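Local coordinates for membrane-associated lipoprotein (Ureaplasma parvum, PDB 3K63) that is of unknown function but is probably a lipid-modified protein of the Ureaplasma cell membrane, represented here by its lipoprotein-17 domain, at residues A[33-37]-A[73-79]; A[16-21]-A[58-63]; A[29-34]-A[102-106]; A[62-66]-A[78-82]. All coordinates share one frame; numbering follows the deposited sequence.

In the fold
All four contacts lie within the single lipoprotein-17 domain. Interactions 1 and 2 are fully buried: the first joins helices 34-40 and 70-76 through a proline and an asparagine side chain, the second faces strand 17-21 onto strand 56-64 with hydrocarbon and rings alone. Interactions 3 and 4 are partly buried. Interaction 3, on the same side of the domain as interaction 1 and sharing L33 and P34 with it, joins two loops by weak backbone bonds and the F103 ring. Interaction 4 is the backbone pairing of strands 56-64 and 79-87, apolar on the F63 side and mostly polar on the other; F63 also belongs to interaction 2.

Interaction 1 of 4, residues A[33-37]-A[73-79]; sequences LPSQI and ANKNGTL
P34 and N74 join two helix ends in the lipoprotein-17 domain: P34 opens helix 34-40, directly after its N-cap residue L33, and N74 lies in the last turn of helix 70-76. The pyrrolidine ring packs against that last turn and the chain leaving it. P34 CG lies 3.3 Å from T78 O, and P34 CB is 3.7 Å from L79 CD2 and also meets the A73 methyl. N74 slides past the ring in the opposite direction and uses both ends of its amide. N74 OD1 accepts S35 N at 3.1 Å, in the carbonyl plane and on a lone pair (N-H...O 155°). N74 ND2 gives a hydrogen to S35 OG at 3.1 Å, the oxygen lying close to the amide plane. These two bonds to one residue fix the rotation of the amide; ND2 also reaches G109 O, and S35 OG is further bonded to E112. S35 OG stands between its own N and carbonyl carbon (chi1 61°), which turns it to N74. Positive phi at G77 ends the helix and leads into L79, whose two methyls divide the work: CD2 meets P34, whereas L79 CD1 packs 3.7 Å from I37 CD1.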
loop_
_atom_site.group_PDB
_atom_site.type_symbol
_atom_site.label_atom_id
_atom_site.label_comp_id
_atom_site.label_asym_id
_atom_site.label_seq_id
_atom_site.Cartn_x
_atom_site.Cartn_y
_atom_site.Cartn_z
ATOM N N LEU A 33 -7.062 3.544 -8.979
ATOM C CA LEU A 33 -7.235 2.121 -9.215
ATOM C C LEU A 33 -5.976 1.395 -8.737
ATOM O O LEU A 33 -4.868 1.933 -8.830
ATOM C CB LEU A 33 -7.422 1.857 -10.705
ATOM C CG LEU A 33 -8.763 2.220 -11.345
ATOM C CD1 LEU A 33 -8.592 2.323 -12.858
ATOM C CD2 LEU A 33 -9.826 1.174 -10.973
ATOM N N PRO A 34 -6.129 0.185 -8.187
ATOM C CA PRO A 34 -4.920 -0.501 -7.745
ATOM C C PRO A 34 -3.876 -0.555 -8.851
ATOM O O PRO A 34 -2.691 -0.354 -8.587
ATOM C CB PRO A 34 -5.432 -1.876 -7.347
ATOM C CG PRO A 34 -6.743 -1.519 -6.689
ATOM C CD PRO A 34 -7.332 -0.458 -7.629
ATOM N N SER A 35 -4.313 -0.791 -10.090
ATOM C CA SER A 35 -3.389 -0.885 -11.220
ATOM C C SER A 35 -2.590 0.393 -11.443
ATOM O O SER A 35 -1.419 0.324 -11.794
ATOM C CB SER A 35 -4.137 -1.294 -12.498
ATOM O OG SER A 35 -5.123 -0.343 -12.863
ATOM N N GLN A 36 -3.207 1.551 -11.239
ATOM C CA GLN A 36 -2.500 2.825 -11.394
ATOM C C GLN A 36 -1.354 2.922 -10.376
ATOM O O GLN A 36 -0.242 3.328 -10.711
ATOM C CB GLN A 36 -3.452 4.010 -11.174
ATOM C CG GLN A 36 -4.559 4.162 -12.212
ATOM C CD GLN A 36 -5.540 5.243 -11.831
ATOM O OE1 GLN A 36 -6.447 5.029 -11.013
ATOM N NE2 GLN A 36 -5.346 6.428 -12.397
ATOM N N ILE A 37 -1.633 2.548 -9.131
ATOM C CA ILE A 37 -0.625 2.608 -8.075
ATOM C C ILE A 37 0.527 1.637 -8.350
ATOM O O ILE A 37 1.699 1.980 -8.206
ATOM C CB ILE A 37 -1.272 2.310 -6.693
ATOM C CG1 ILE A 37 -2.203 3.471 -6.310
ATOM C CG2 ILE A 37 -0.183 2.100 -5.633
ATOM C CD1 ILE A 37 -3.112 3.200 -5.107
ATOM N N ALA A 73 -7.752 -7.248 -8.639
ATOM C CA ALA A 73 -7.499 -6.165 -7.708
ATOM C C ALA A 73 -8.377 -4.953 -8.017
ATOM O O ALA A 73 -8.933 -4.336 -7.109
ATOM C CB ALA A 73 -6.027 -5.783 -7.761
ATOM N N ASN A 74 -8.503 -4.612 -9.295
ATOM C CA ASN A 74 -9.315 -3.469 -9.681
ATOM C C ASN A 74 -10.791 -3.661 -9.320
ATOM O O ASN A 74 -11.498 -2.694 -9.065
ATOM C CB ASN A 74 -9.157 -3.183 -11.183
ATOM C CG ASN A 74 -7.883 -2.413 -11.498
ATOM O OD1 ASN A 74 -7.117 -2.057 -10.597
ATOM N ND2 ASN A 74 -7.657 -2.143 -12.775
ATOM N N LYS A 75 -11.250 -4.910 -9.290
ATOM C CA LYS A 75 -12.642 -5.199 -8.942
ATOM C C LYS A 75 -12.916 -4.954 -7.459
ATOM O O LYS A 75 -13.972 -4.431 -7.102
ATOM C CB LYS A 75 -13.006 -6.647 -9.295
ATOM C CG LYS A 75 -13.387 -6.866 -10.758
ATOM C CD LYS A 75 -13.462 -8.345 -11.098
ATOM C CE LYS A 75 -13.262 -8.563 -12.591
ATOM N NZ LYS A 75 -12.966 -9.989 -12.938
ATOM N N ASN A 76 -11.960 -5.324 -6.604
ATOM C CA ASN A 76 -12.091 -5.154 -5.151
ATOM C C ASN A 76 -11.431 -3.872 -4.632
ATOM O O ASN A 76 -11.461 -3.608 -3.436
ATOM C CB ASN A 76 -11.461 -6.343 -4.416
ATOM C CG ASN A 76 -11.979 -7.682 -4.902
ATOM O OD1 ASN A 76 -11.221 -8.651 -5.002
ATOM N ND2 ASN A 76 -13.274 -7.751 -5.194
ATOM N N GLY A 77 -10.833 -3.082 -5.521
ATOM C CA GLY A 77 -10.174 -1.863 -5.078
ATOM C C GLY A 77 -9.232 -2.196 -3.930
ATOM O O GLY A 77 -9.141 -1.472 -2.931
ATOM N N THR A 78 -8.509 -3.298 -4.111
ATOM C CA THR A 78 -7.575 -3.813 -3.124
ATOM C C THR A 78 -6.116 -3.926 -3.578
ATOM O O THR A 78 -5.832 -4.052 -4.765
ATOM C CB THR A 78 -8.047 -5.185 -2.683
ATOM O OG1 THR A 78 -9.402 -5.092 -2.227
ATOM C CG2 THR A 78 -7.163 -5.731 -1.581
ATOM N N LEU A 79 -5.199 -3.868 -2.616
ATOM C CA LEU A 79 -3.772 -3.982 -2.894
ATOM C C LEU A 79 -3.124 -4.702 -1.728
ATOM O O LEU A 79 -3.644 -4.704 -0.609
ATOM C CB LEU A 79 -3.120 -2.607 -3.048
ATOM C CG LEU A 79 -3.207 -1.840 -4.368
ATOM C CD1 LEU A 79 -2.800 -0.396 -4.105
ATOM C CD2 LEU A 79 -2.316 -2.463 -5.428
#

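Interaction 2 of 4, residues A[16-21]-A[58-63]; sequences TFDFKL and IKIINF
This is apolar face-to-face packing in the core of the lipoprotein-17 domain, where strand 17-21 of the two-stranded sheet lies over strand 56-64, an outer strand of the three-stranded antiparallel sheet. The strand segments approach to 9.3 Å at 44°, too far apart for backbone pairing, and side chains from both fill the interval with no hydrogen bond between them. F17 is met by two isoleucines in different ways. I58 puts CG2 over the centre of one face, 4.0 Å from the F17 ring centroid and 8° off the normal, a CH-pi contact, while its other branch reaches CD1 past the CD1 corner of the ring to T16 CG2. I60 comes to the edge instead, with CD1 in the ring plane beside F17 CE2. I60 CD1 also lies 3.5 Å from F19 CD1, bridging the two phenylalanines. In both, CB already points to strand 56-64, and CG stands between the backbone N and carbonyl carbon. F19 and F63 come from opposite directions: F63 CZ lies over one face of F19, toward its rim, 3.8 Å from F19 CE2, with the planes oblique to each other. One face of F63 is in turn covered by I60 CG2 of its own strand, and Y41 meets F63 edge-to-face. A classic beta bulge, with I61 and N62 together opposite S82, precedes F63, which points to strand 17-21. At the far end L21 slides past F63, bringing L21 CD1 to 4.1 Å from F63 CE2.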
loop_
_atom_site.group_PDB
_atom_site.type_symbol
_atom_site.label_atom_id
_atom_site.label_comp_id
_atom_site.label_asym_id
_atom_site.label_seq_id
_atom_site.Cartn_x
_atom_site.Cartn_y
_atom_site.Cartn_z
ATOM N N THR A 16 -2.097 4.320 11.547
ATOM C CA THR A 16 -0.683 4.455 11.871
ATOM C C THR A 16 0.059 5.292 10.846
ATOM O O THR A 16 0.946 6.068 11.200
ATOM C CB THR A 16 0.007 3.104 11.922
ATOM O OG1 THR A 16 -0.809 2.184 12.658
ATOM C CG2 THR A 16 1.372 3.245 12.600
ATOM N N PHE A 17 -0.278 5.117 9.574
ATOM C CA PHE A 17 0.382 5.875 8.523
ATOM C C PHE A 17 -0.458 5.965 7.263
ATOM O O PHE A 17 -1.467 5.278 7.099
ATOM C CB PHE A 17 1.721 5.236 8.146
ATOM C CG PHE A 17 1.582 3.957 7.350
ATOM C CD1 PHE A 17 1.055 2.813 7.939
ATOM C CD2 PHE A 17 1.966 3.902 6.006
ATOM C CE1 PHE A 17 0.909 1.632 7.211
ATOM C CE2 PHE A 17 1.823 2.722 5.268
ATOM C CZ PHE A 17 1.293 1.583 5.877
ATOM N N ASP A 18 -0.004 6.821 6.368
ATOM C CA ASP A 18 -0.633 7.009 5.085
ATOM C C ASP A 18 0.522 7.169 4.117
ATOM O O ASP A 18 1.663 7.410 4.530
ATOM C CB ASP A 18 -1.489 8.269 5.077
ATOM C CG ASP A 18 -2.854 8.055 5.714
ATOM O OD1 ASP A 18 -3.514 7.037 5.397
ATOM O OD2 ASP A 18 -3.280 8.915 6.522
ATOM N N PHE A 19 0.243 7.007 2.833
ATOM C CA PHE A 19 1.284 7.170 1.840
ATOM C C PHE A 19 0.728 8.031 0.731
ATOM O O PHE A 19 -0.486 8.177 0.570
ATOM C CB PHE A 19 1.743 5.821 1.268
ATOM C CG PHE A 19 0.683 5.090 0.495
ATOM C CD1 PHE A 19 -0.065 4.079 1.098
ATOM C CD2 PHE A 19 0.426 5.411 -0.834
ATOM C CE1 PHE A 19 -1.051 3.393 0.389
ATOM C CE2 PHE A 19 -0.557 4.738 -1.560
ATOM C CZ PHE A 19 -1.300 3.723 -0.947
ATOM N N LYS A 20 1.631 8.618 -0.027
ATOM C CA LYS A 20 1.237 9.440 -1.130
ATOM C C LYS A 20 2.291 9.087 -2.160
ATOM O O LYS A 20 3.463 8.921 -1.827
ATOM C CB LYS A 20 1.298 10.913 -0.723
ATOM C CG LYS A 20 0.214 11.755 -1.386
ATOM C CD LYS A 20 0.126 13.199 -0.872
ATOM C CE LYS A 20 1.221 14.079 -1.473
ATOM N NZ LYS A 20 1.127 15.476 -0.951
ATOM N N LEU A 21 1.857 8.929 -3.403
ATOM C CA LEU A 21 2.759 8.577 -4.487
ATOM C C LEU A 21 3.230 9.805 -5.248
ATOM O O LEU A 21 2.435 10.668 -5.634
ATOM C CB LEU A 21 2.072 7.622 -5.458
ATOM C CG LEU A 21 2.285 6.118 -5.284
ATOM C CD1 LEU A 21 1.687 5.633 -3.983
ATOM C CD2 LEU A 21 1.651 5.396 -6.487
ATOM N N ILE A 58 8.296 2.612 9.025
ATOM C CA ILE A 58 7.453 1.904 8.075
ATOM C C ILE A 58 7.743 2.324 6.647
ATOM O O ILE A 58 7.624 3.505 6.309
ATOM C CB ILE A 58 5.981 2.211 8.293
ATOM C CG1 ILE A 58 5.504 1.755 9.675
ATOM C CG2 ILE A 58 5.183 1.552 7.192
ATOM C CD1 ILE A 58 4.039 2.156 9.963
ATOM N N LYS A 59 8.090 1.353 5.809
ATOM C CA LYS A 59 8.353 1.602 4.391
ATOM C C LYS A 59 7.511 0.658 3.564
ATOM O O LYS A 59 7.329 -0.502 3.930
ATOM C CB LYS A 59 9.802 1.315 4.034
ATOM C CG LYS A 59 10.834 2.356 4.466
ATOM C CD LYS A 59 10.575 3.728 3.855
ATOM C CE LYS A 59 11.752 4.672 4.127
ATOM N NZ LYS A 59 12.083 4.825 5.577
ATOM N N ILE A 60 6.969 1.141 2.458
ATOM C CA ILE A 60 6.219 0.255 1.581
ATOM C C ILE A 60 7.261 -0.014 0.497
ATOM O O ILE A 60 7.648 0.891 -0.233
ATOM C CB ILE A 60 5.016 0.959 0.966
ATOM C CG1 ILE A 60 3.961 1.189 2.049
ATOM C CG2 ILE A 60 4.469 0.137 -0.200
ATOM C CD1 ILE A 60 2.800 2.117 1.618
ATOM N N ILE A 61 7.749 -1.238 0.392
ATOM C CA ILE A 61 8.763 -1.505 -0.622
ATOM C C ILE A 61 8.171 -2.010 -1.952
ATOM O O ILE A 61 8.807 -1.863 -3.007
ATOM C CB ILE A 61 9.854 -2.476 -0.060
ATOM C CG1 ILE A 61 9.277 -3.869 0.191
ATOM C CG2 ILE A 61 10.398 -1.922 1.242
ATOM C CD1 ILE A 61 10.334 -4.872 0.751
ATOM N N ASN A 62 6.952 -2.564 -1.894
ATOM C CA ASN A 62 6.258 -3.070 -3.093
ATOM C C ASN A 62 4.750 -3.072 -2.957
ATOM O O ASN A 62 4.221 -3.276 -1.870
ATOM C CB ASN A 62 6.660 -4.505 -3.432
ATOM C CG ASN A 62 8.103 -4.621 -3.854
ATOM O OD1 ASN A 62 8.954 -5.042 -3.069
ATOM N ND2 ASN A 62 8.398 -4.225 -5.091
ATOM N N PHE A 63 4.064 -2.822 -4.061
ATOM C CA PHE A 63 2.616 -2.878 -4.089
ATOM C C PHE A 63 2.361 -4.116 -4.966
ATOM O O PHE A 63 2.926 -4.253 -6.055
ATOM C CB PHE A 63 2.037 -1.637 -4.756
ATOM C CG PHE A 63 1.966 -0.429 -3.858
ATOM C CD1 PHE A 63 1.009 -0.344 -2.857
ATOM C CD2 PHE A 63 2.853 0.633 -4.021
ATOM C CE1 PHE A 63 0.938 0.779 -2.040
ATOM C CE2 PHE A 63 2.783 1.748 -3.211
ATOM C CZ PHE A 63 1.830 1.820 -2.220
#

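Interaction 3 of 4, residues A[29-34]-A[102-106]; sequences YDQLLP and GFKSN
The 3-10 turn 29-31 and the loop leading into helix 34-40 pack against the irregular chain that follows strand 93-100, a loop-to-loop closure at the margin of the lipoprotein-17 domain. K104 N points between two carbonyl oxygens, Y29 O at 3.3 Å and L32 O at 3.0 Å, and makes a weak, bent hydrogen bond to each. Y29 O also takes L32 N within the turn and the CA-H of F103, so several donors gather on this one oxygen. The F103 ring packs against the turn. F103 CE1 is 3.8 Å from Y29 CD1, the two rings oblique with planes at 69°, while F103 CB rests 3.4 Å from L32 O and also touches P34 CG. The ring also touches I37 and L79. The Y29 hydroxyl is held by F19 N and D18 of strand 17-21, which ties the turn to that strand. K104 leaves along the surface as an extended chain (CG anti to the backbone N, chi1 179°). K104 CB lies 3.3 Å from D30 O, and CD meets Q31 O. At the backbone of the same residue, P34 CD comes to 3.2 Å from K104 O.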
loop_
_atom_site.group_PDB
_atom_site.type_symbol
_atom_site.label_atom_id
_atom_site.label_comp_id
_atom_site.label_asym_id
_atom_site.label_seq_id
_atom_site.Cartn_x
_atom_site.Cartn_y
_atom_site.Cartn_z
ATOM N N TYR A 29 -6.913 7.774 -2.007
ATOM C CA TYR A 29 -6.886 6.353 -2.278
ATOM C C TYR A 29 -8.075 5.920 -3.105
ATOM O O TYR A 29 -7.927 5.124 -4.030
ATOM C CB TYR A 29 -6.905 5.558 -0.983
ATOM C CG TYR A 29 -5.779 5.874 -0.039
ATOM C CD1 TYR A 29 -4.472 6.009 -0.507
ATOM C CD2 TYR A 29 -6.007 6.005 1.329
ATOM C CE1 TYR A 29 -3.418 6.267 0.363
ATOM C CE2 TYR A 29 -4.962 6.257 2.202
ATOM C CZ TYR A 29 -3.671 6.387 1.708
ATOM O OH TYR A 29 -2.623 6.629 2.551
ATOM N N ASP A 30 -9.258 6.439 -2.780
ATOM C CA ASP A 30 -10.451 6.026 -3.504
ATOM C C ASP A 30 -10.614 6.597 -4.910
ATOM O O ASP A 30 -11.621 6.348 -5.555
ATOM C CB ASP A 30 -11.717 6.292 -2.666
ATOM C CG ASP A 30 -11.909 7.762 -2.304
ATOM O OD1 ASP A 30 -11.121 8.618 -2.763
ATOM O OD2 ASP A 30 -12.870 8.049 -1.552
ATOM N N GLN A 31 -9.638 7.372 -5.374
ATOM C CA GLN A 31 -9.681 7.946 -6.720
ATOM C C GLN A 31 -8.601 7.244 -7.563
ATOM O O GLN A 31 -8.388 7.565 -8.739
ATOM C CB GLN A 31 -9.410 9.457 -6.678
ATOM C CG GLN A 31 -10.528 10.269 -6.024
ATOM C CD GLN A 31 -10.123 11.717 -5.739
ATOM O OE1 GLN A 31 -8.948 12.086 -5.861
ATOM N NE2 GLN A 31 -11.096 12.542 -5.347
ATOM N N LEU A 32 -7.937 6.260 -6.956
ATOM C CA LEU A 32 -6.865 5.525 -7.630
ATOM C C LEU A 32 -7.089 4.032 -7.750
ATOM O O LEU A 32 -7.271 3.332 -6.762
ATOM C CB LEU A 32 -5.539 5.754 -6.920
ATOM C CG LEU A 32 -4.935 7.146 -7.027
ATOM C CD1 LEU A 32 -3.808 7.246 -6.031
ATOM C CD2 LEU A 32 -4.448 7.412 -8.445
ATOM N N LEU A 33 -7.062 3.544 -8.979
ATOM C CA LEU A 33 -7.235 2.121 -9.215
ATOM C C LEU A 33 -5.976 1.395 -8.737
ATOM O O LEU A 33 -4.868 1.933 -8.830
ATOM C CB LEU A 33 -7.422 1.857 -10.705
ATOM C CG LEU A 33 -8.763 2.220 -11.345
ATOM C CD1 LEU A 33 -8.592 2.323 -12.858
ATOM C CD2 LEU A 33 -9.826 1.174 -10.973
ATOM N N PRO A 34 -6.129 0.185 -8.187
ATOM C CA PRO A 34 -4.920 -0.501 -7.745
ATOM C C PRO A 34 -3.876 -0.555 -8.851
ATOM O O PRO A 34 -2.691 -0.354 -8.587
ATOM C CB PRO A 34 -5.432 -1.876 -7.347
ATOM C CG PRO A 34 -6.743 -1.519 -6.689
ATOM C CD PRO A 34 -7.332 -0.458 -7.629
ATOM N N GLY A 102 -10.234 -0.109 -0.237
ATOM C CA GLY A 102 -10.659 1.277 -0.208
ATOM C C GLY A 102 -10.130 2.086 -1.376
ATOM O O GLY A 102 -10.263 3.320 -1.406
ATOM N N PHE A 103 -9.482 1.407 -2.317
ATOM C CA PHE A 103 -8.955 2.089 -3.485
ATOM C C PHE A 103 -10.066 2.100 -4.527
ATOM O O PHE A 103 -11.048 1.362 -4.410
ATOM C CB PHE A 103 -7.740 1.344 -4.023
ATOM C CG PHE A 103 -6.566 1.358 -3.094
ATOM C CD1 PHE A 103 -5.765 2.491 -2.978
ATOM C CD2 PHE A 103 -6.278 0.248 -2.303
ATOM C CE1 PHE A 103 -4.696 2.518 -2.083
ATOM C CE2 PHE A 103 -5.208 0.271 -1.406
ATOM C CZ PHE A 103 -4.418 1.406 -1.296
ATOM N N LYS A 104 -9.939 2.955 -5.531
ATOM C CA LYS A 104 -10.947 3.016 -6.581
ATOM C C LYS A 104 -11.140 1.636 -7.207
ATOM O O LYS A 104 -10.217 0.820 -7.235
ATOM C CB LYS A 104 -10.521 4.010 -7.652
ATOM C CG LYS A 104 -11.504 4.113 -8.785
ATOM C CD LYS A 104 -11.354 5.442 -9.485
ATOM C CE LYS A 104 -12.325 5.567 -10.636
ATOM N NZ LYS A 104 -12.105 6.830 -11.392
ATOM N N SER A 105 -12.342 1.364 -7.705
ATOM C CA SER A 105 -12.633 0.072 -8.338
ATOM C C SER A 105 -13.725 0.206 -9.396
ATOM O O SER A 105 -14.437 1.211 -9.445
ATOM C CB SER A 105 -13.087 -0.933 -7.285
ATOM O OG SER A 105 -14.293 -0.498 -6.685
ATOM N N ASN A 106 -13.823 -0.797 -10.261
ATOM C CA ASN A 106 -14.841 -0.832 -11.297
ATOM C C ASN A 106 -15.206 -2.310 -11.391
ATOM O O ASN A 106 -14.327 -3.177 -11.375
ATOM C CB ASN A 106 -14.300 -0.278 -12.628
ATOM C CG ASN A 106 -13.727 -1.345 -13.539
ATOM O OD1 ASN A 106 -12.584 -1.778 -13.378
ATOM N ND2 ASN A 106 -14.525 -1.766 -14.525
#

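Interaction 4 of 4, residues A[62-66]-A[78-82]; sequences NFLYP and TLKLS
K80 and L64 form a hydrogen-bonded pair of the antiparallel ladder between strands 56-64 and 79-87, with K80 N to L64 O at 2.7 Å and L64 N to K80 O at 2.8 Å. The K80 side chain can be followed outward from there. K80 CB sits 3.2 Å from L64 O and beside L64 CB. CG is anti to the backbone N (chi1 -173°), and the chain then bends at chi3 (-72°), bringing CE to P66 CA and O. K80 NZ ends in a hydrogen bond to P66 O, 3.1 Å long, in the carbonyl plane and on a lone pair, so the amine holds the chain just past the end of strand 56-64. There P66 CG packs 3.5 Å from T78 CG2. Two residues further along, S82 N binds N62 O at 2.8 Å, the return bond from N62 N being weak. A water bridges N62 OD1 and S82 OG, and N62 ND2 is hydrogen-bonded to Y41 OH. On the other face, that of F63 and L81, the two side chains lie side by side, F63 CE1 being 3.7 Å from L81 CG. Strand 79-87 is the middle strand, paired with 56-64 on one edge and 93-100 on the other, while helix 34-40 packs through I37 on F63 and helix 70-76 touches P66 through A73.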
loop_
_atom_site.group_PDB
_atom_site.type_symbol
_atom_site.label_atom_id
_atom_site.label_comp_id
_atom_site.label_asym_id
_atom_site.label_seq_id
_atom_site.Cartn_x
_atom_site.Cartn_y
_atom_site.Cartn_z
ATOM N N ASN A 62 6.952 -2.564 -1.894
ATOM C CA ASN A 62 6.258 -3.070 -3.093
ATOM C C ASN A 62 4.750 -3.072 -2.957
ATOM O O ASN A 62 4.221 -3.276 -1.870
ATOM C CB ASN A 62 6.660 -4.505 -3.432
ATOM C CG ASN A 62 8.103 -4.621 -3.854
ATOM O OD1 ASN A 62 8.954 -5.042 -3.069
ATOM N ND2 ASN A 62 8.398 -4.225 -5.091
ATOM N N PHE A 63 4.064 -2.822 -4.061
ATOM C CA PHE A 63 2.616 -2.878 -4.089
ATOM C C PHE A 63 2.361 -4.116 -4.966
ATOM O O PHE A 63 2.926 -4.253 -6.055
ATOM C CB PHE A 63 2.037 -1.637 -4.756
ATOM C CG PHE A 63 1.966 -0.429 -3.858
ATOM C CD1 PHE A 63 1.009 -0.344 -2.857
ATOM C CD2 PHE A 63 2.853 0.633 -4.021
ATOM C CE1 PHE A 63 0.938 0.779 -2.040
ATOM C CE2 PHE A 63 2.783 1.748 -3.211
ATOM C CZ PHE A 63 1.830 1.820 -2.220
ATOM N N LEU A 64 1.522 -5.024 -4.491
ATOM C CA LEU A 64 1.223 -6.227 -5.249
ATOM C C LEU A 64 -0.269 -6.458 -5.325
ATOM O O LEU A 64 -1.004 -6.063 -4.426
ATOM C CB LEU A 64 1.874 -7.426 -4.586
ATOM C CG LEU A 64 3.397 -7.425 -4.454
ATOM C CD1 LEU A 64 3.845 -8.540 -3.509
ATOM C CD2 LEU A 64 4.025 -7.574 -5.830
ATOM N N TYR A 65 -0.718 -7.092 -6.401
ATOM C CA TYR A 65 -2.132 -7.407 -6.562
ATOM C C TYR A 65 -2.350 -8.589 -5.632
ATOM O O TYR A 65 -1.528 -9.513 -5.579
ATOM C CB TYR A 65 -2.432 -7.820 -8.000
ATOM C CG TYR A 65 -2.212 -6.700 -8.996
ATOM C CD1 TYR A 65 -2.764 -5.429 -8.785
ATOM C CD2 TYR A 65 -1.481 -6.905 -10.166
ATOM C CE1 TYR A 65 -2.596 -4.393 -9.716
ATOM C CE2 TYR A 65 -1.311 -5.868 -11.100
ATOM C CZ TYR A 65 -1.879 -4.623 -10.865
ATOM O OH TYR A 65 -1.778 -3.621 -11.803
ATOM N N PRO A 66 -3.452 -8.586 -4.879
ATOM C CA PRO A 66 -3.681 -9.709 -3.970
ATOM C C PRO A 66 -3.595 -11.073 -4.641
ATOM O O PRO A 66 -2.986 -11.999 -4.094
ATOM C CB PRO A 66 -5.062 -9.413 -3.410
ATOM C CG PRO A 66 -5.077 -7.889 -3.403
ATOM C CD PRO A 66 -4.534 -7.597 -4.776
ATOM N N THR A 78 -8.509 -3.298 -4.111
ATOM C CA THR A 78 -7.575 -3.813 -3.124
ATOM C C THR A 78 -6.116 -3.926 -3.578
ATOM O O THR A 78 -5.832 -4.052 -4.765
ATOM C CB THR A 78 -8.047 -5.185 -2.683
ATOM O OG1 THR A 78 -9.402 -5.092 -2.227
ATOM C CG2 THR A 78 -7.163 -5.731 -1.581
ATOM N N LEU A 79 -5.199 -3.868 -2.616
ATOM C CA LEU A 79 -3.772 -3.982 -2.894
ATOM C C LEU A 79 -3.124 -4.702 -1.728
ATOM O O LEU A 79 -3.644 -4.704 -0.609
ATOM C CB LEU A 79 -3.120 -2.607 -3.048
ATOM C CG LEU A 79 -3.207 -1.840 -4.368
ATOM C CD1 LEU A 79 -2.800 -0.396 -4.105
ATOM C CD2 LEU A 79 -2.316 -2.463 -5.428
ATOM N N LYS A 80 -1.993 -5.332 -2.000
ATOM C CA LYS A 80 -1.243 -6.048 -0.989
ATOM C C LYS A 80 0.009 -5.194 -0.823
ATOM O O LYS A 80 0.811 -5.051 -1.750
ATOM C CB LYS A 80 -0.900 -7.437 -1.525
ATOM C CG LYS A 80 -0.253 -8.373 -0.512
ATOM C CD LYS A 80 -0.079 -9.833 -1.004
ATOM C CE LYS A 80 -1.422 -10.560 -1.062
ATOM N NZ LYS A 80 -1.301 -11.998 -1.472
ATOM N N LEU A 81 0.153 -4.588 0.345
ATOM C CA LEU A 81 1.305 -3.741 0.631
ATOM C C LEU A 81 2.450 -4.526 1.259
ATOM O O LEU A 81 2.323 -5.077 2.355
ATOM C CB LEU A 81 0.909 -2.612 1.575
ATOM C CG LEU A 81 0.428 -1.302 0.965
ATOM C CD1 LEU A 81 -0.861 -1.534 0.213
ATOM C CD2 LEU A 81 0.241 -0.259 2.079
ATOM N N SER A 82 3.574 -4.581 0.567
ATOM C CA SER A 82 4.721 -5.295 1.088
ATOM C C SER A 82 5.473 -4.252 1.914
ATOM O O SER A 82 5.969 -3.268 1.367
ATOM C CB SER A 82 5.573 -5.808 -0.067
ATOM O OG SER A 82 6.641 -6.612 0.387
HETATM O O HOH W 1 8.556 -7.603 -1.346
#